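Local coordinates for DTDP-4-dehydrorhamnose reductase, rfbD ortholog (Clostridium acetobutylicum, PDB 1VL0), which probably reduces dTDP-6-deoxy-L-lyxo-4-hexulose to dTDP-L-rhamnose and binds 1,4-dihydronicotinamide adenine dinucleotide, at residues A230-I233 and F234-G238; K284-I287 and D288-M292. One frame throughout, in Å; residues are numbered along the deposited sequence.

Contact 1: A230-I233 and F234-G238; sequences AVEI and FRLTG
Phe234 N bonds to Ala230 O, Arg235 N to Val231 O and Leu236 N to Glu232 O, so 230-233 and 234-238 run on as the closing turns of helix 226-237. The helix stops at Gly238, which takes up positive phi after Thr237. Ile233 O is gripped twice by Thr237, from opposite faces of its carbonyl plane: the backbone N at 3.0 Å and OG1 at 2.8 Å. A chi1 of 48° sets that hydroxyl between its own backbone N and carbonyl carbon, from where it reaches back one turn. On another side of the helix, Glu232 and Arg235 lie side by side in a salt bridge. Arg235 NE meets Glu232 OE1 at 3.0 Å, and Arg235 NH2 meets Glu232 OE2 at the same distance. Both oxygens lie close to the guanidinium plane, yet they are met from above the carboxylate plane, the two groups being turned 39° apart. Phe234 CE2 lies 4.2 Å from Ala230 CB, and both residues touch Met174 of helix 170-180. Glu232 also touches Trp279 and Lys280. With two straight charged bonds, the buried Glu232 has its charge probably balanced by Arg235, which also fixes the rotation of its carboxylate.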
# COMPACT_ATOMS: atom_id res chain seq x y z
N ALA A 230 20.67 30.53 10.97
CA ALA A 230 21.72 31.47 10.55
C ALA A 230 22.32 32.22 11.75
O ALA A 230 23.54 32.31 11.90
CB ALA A 230 21.18 32.45 9.53
N VAL A 231 21.46 32.73 12.62
CA VAL A 231 21.89 33.47 13.80
C VAL A 231 22.79 32.59 14.68
O VAL A 231 23.81 33.06 15.20
CB VAL A 231 20.66 34.00 14.59
CG1 VAL A 231 21.06 34.57 15.96
CG2 VAL A 231 20.00 35.09 13.79
N GLU A 232 22.45 31.33 14.84
CA GLU A 232 23.28 30.44 15.64
C GLU A 232 24.59 30.13 14.94
O GLU A 232 25.61 30.09 15.59
CB GLU A 232 22.53 29.18 16.01
CG GLU A 232 23.30 28.15 16.84
CD GLU A 232 23.52 28.57 18.29
OE1 GLU A 232 23.10 29.67 18.71
OE2 GLU A 232 24.11 27.75 19.01
N ILE A 233 24.55 29.93 13.62
CA ILE A 233 25.79 29.70 12.83
C ILE A 233 26.80 30.84 13.06
O ILE A 233 28.00 30.60 13.31
CB ILE A 233 25.48 29.58 11.33
CG1 ILE A 233 24.76 28.24 11.01
CG2 ILE A 233 26.75 29.64 10.50
CD1 ILE A 233 24.00 28.22 9.68
N PHE A 234 26.32 32.08 12.95
CA PHE A 234 27.19 33.25 13.11
C PHE A 234 27.63 33.50 14.58
O PHE A 234 28.78 33.88 14.83
CB PHE A 234 26.51 34.49 12.50
CG PHE A 234 26.28 34.37 11.01
CD1 PHE A 234 27.30 33.91 10.16
CD2 PHE A 234 25.04 34.69 10.46
CE1 PHE A 234 27.08 33.80 8.80
CE2 PHE A 234 24.81 34.59 9.07
CZ PHE A 234 25.83 34.14 8.24
N ARG A 235 26.75 33.18 15.53
CA ARG A 235 27.15 33.14 16.93
C ARG A 235 28.30 32.16 17.19
O ARG A 235 29.29 32.49 17.86
CB ARG A 235 25.97 32.82 17.82
CG ARG A 235 26.24 33.04 19.30
CD ARG A 235 25.24 32.41 20.25
NE ARG A 235 25.31 30.94 20.27
CZ ARG A 235 26.17 30.22 21.00
NH1 ARG A 235 27.04 30.78 21.79
NH2 ARG A 235 26.17 28.90 20.91
N LEU A 236 28.20 30.98 16.62
CA LEU A 236 29.22 29.95 16.82
C LEU A 236 30.55 30.25 16.12
O LEU A 236 31.63 29.91 16.63
CB LEU A 236 28.69 28.60 16.34
CG LEU A 236 27.67 27.88 17.24
CD1 LEU A 236 27.02 26.73 16.47
CD2 LEU A 236 28.28 27.37 18.53
N THR A 237 30.49 30.85 14.93
CA THR A 237 31.73 31.09 14.13
C THR A 237 32.40 32.41 14.52
O THR A 237 33.59 32.60 14.28
CB THR A 237 31.41 31.16 12.64
OG1 THR A 237 30.29 32.04 12.47
CG2 THR A 237 30.96 29.81 12.11
N GLY A 238 31.60 33.31 15.09
CA GLY A 238 32.05 34.62 15.50
C GLY A 238 31.97 35.66 14.41
O GLY A 238 32.41 36.79 14.59

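Contact 2: K284-I287 and D288-M292; sequences KEYI and DLLQM
The C-terminal turns of helix 279-290, the last helix of this RmlD-family chain, carry two i to i+4 side-chain pairs, Lys284 with Asp288 and Tyr286 with Leu290. Asp288 N, Leu289 N and Leu290 N bond to the carbonyls of Lys284, Glu285 and Tyr286 in the regular helical way, and Gln291 is the first residue to leave helical angles.

On the buried side, Leu290 CG lies over one face of the Tyr286 ring in a CH-pi contact, 4.3 Å from the ring centroid, 19° off the normal and offset toward the rim. Leu290 CD1 approaches Tyr286 CE2 at 3.8 Å, and Leu290 CD2 lies near Tyr286 CZ and OH. A chi1 of 179° swings the ring away from the backbone N and toward the C-terminal end of the helix, where Leu290 can cover it. The phenol is held at its far end too, because Tyr286 OH is hydrogen-bonded to Gly165 O and Asn169 ND2, while the ring meets that of Tyr164. Leu290 continues the apolar surface to Ile175 of helix 170-180, and Ile287 does so to Val171.

A different side of the helix carries charge. Glu285 forms a salt bridge with Arg277. Lys284 runs out extended and bends only at its last torsion, chi4 -53°, which turns the ammonium back to the carboxylate of Asp288. The strong bond uses the syn lone pair of OD2, with Lys284 NZ at 2.9 Å from Asp288 OD2; the bond from Lys284 NZ to Asp288 OD1 is weak, at 3.5 Å.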
# COMPACT_ATOMS: atom_id res chain seq x y z
N LYS A 284 27.02 22.75 16.77
CA LYS A 284 28.31 23.13 17.37
C LYS A 284 29.40 22.11 17.05
O LYS A 284 30.54 22.48 16.72
CB LYS A 284 28.23 23.33 18.87
CG LYS A 284 29.53 23.89 19.45
CD LYS A 284 29.44 24.42 20.86
CE LYS A 284 30.72 25.21 21.22
NZ LYS A 284 32.01 24.42 20.97
N GLU A 285 29.08 20.82 17.14
CA GLU A 285 30.07 19.76 16.84
C GLU A 285 30.55 19.90 15.38
O GLU A 285 31.72 19.71 15.04
CB GLU A 285 29.46 18.40 17.13
CG GLU A 285 30.28 17.19 16.76
CD GLU A 285 29.48 15.88 16.75
OE1 GLU A 285 28.57 15.71 15.89
OE2 GLU A 285 29.77 14.97 17.58
N TYR A 286 29.63 20.25 14.51
CA TYR A 286 29.92 20.36 13.10
C TYR A 286 30.79 21.57 12.79
O TYR A 286 31.79 21.45 12.06
CB TYR A 286 28.63 20.42 12.27
CG TYR A 286 28.85 20.57 10.78
CD1 TYR A 286 29.39 19.54 10.03
CD2 TYR A 286 28.50 21.72 10.14
CE1 TYR A 286 29.59 19.68 8.67
CE2 TYR A 286 28.68 21.88 8.79
CZ TYR A 286 29.22 20.87 8.05
OH TYR A 286 29.40 21.06 6.72
N ILE A 287 30.42 22.72 13.32
CA ILE A 287 31.18 23.95 13.16
C ILE A 287 32.60 23.74 13.71
O ILE A 287 33.55 24.16 13.05
CB ILE A 287 30.51 25.16 13.87
CG1 ILE A 287 29.12 25.44 13.34
CG2 ILE A 287 31.37 26.44 13.78
CD1 ILE A 287 29.05 25.90 12.01
N ASP A 288 32.75 23.07 14.85
CA ASP A 288 34.05 22.78 15.42
C ASP A 288 34.90 21.95 14.44
O ASP A 288 36.04 22.22 14.24
CB ASP A 288 33.92 22.07 16.77
CG ASP A 288 33.34 22.99 17.90
OD1 ASP A 288 33.16 24.22 17.72
OD2 ASP A 288 33.05 22.53 19.01
N LEU A 289 34.32 20.91 13.85
CA LEU A 289 34.97 20.10 12.83
C LEU A 289 35.43 20.96 11.66
O LEU A 289 36.55 20.79 11.16
CB LEU A 289 34.01 19.01 12.32
CG LEU A 289 34.57 18.00 11.32
CD1 LEU A 289 35.64 17.15 11.96
CD2 LEU A 289 33.48 17.13 10.76
N LEU A 290 34.58 21.86 11.21
CA LEU A 290 34.90 22.75 10.10
C LEU A 290 36.05 23.67 10.37
O LEU A 290 36.84 23.90 9.48
CB LEU A 290 33.73 23.67 9.80
CG LEU A 290 32.54 23.14 9.04
CD1 LEU A 290 31.59 24.30 8.83
CD2 LEU A 290 32.94 22.57 7.72
N GLN A 291 36.10 24.24 11.58
CA GLN A 291 37.19 25.13 11.99
C GLN A 291 38.33 24.39 12.68
O GLN A 291 38.98 24.92 13.55
CB GLN A 291 36.74 26.34 12.87
CG GLN A 291 35.29 26.38 13.35
CD GLN A 291 34.78 27.77 13.81
OE1 GLN A 291 34.35 27.95 14.97
NE2 GLN A 291 34.76 28.72 12.88
N MSE A 292 38.54 23.14 12.33
CA MSE A 292 39.84 22.57 12.53
C MSE A 292 40.69 23.31 11.49
O MSE A 292 41.68 23.93 11.86
OXT MSE A 292 40.35 23.34 10.29
CB MSE A 292 39.82 21.06 12.33
CG MSE A 292 39.00 20.33 13.40
SE MSE A 292 39.76 20.61 15.23
CE MSE A 292 41.23 19.20 15.13

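Contacts 1 and 2 close two neighbouring helices, 226-237 and 279-290, whose ends pack together with the centres of the contacts 12 Å apart. Leu236 supplies much of the joint: its CD2 lies 3.8 Å from Lys284 CG, and its CD1 lies 4.0 Å from Ile287 CG1. Thr237 CG2 also touches Ile287 CG2 at 3.8 Å. Helix 170-180 touches both contacts. Contact 2 is the nearer to the cofactor, the Tyr286 side chain lying about 10 Å from the bound dinucleotide and about 5 Å from the side chain of Gln23, an NADH-binding residue; for Ile233 of contact 1 both distances are about 12 Å.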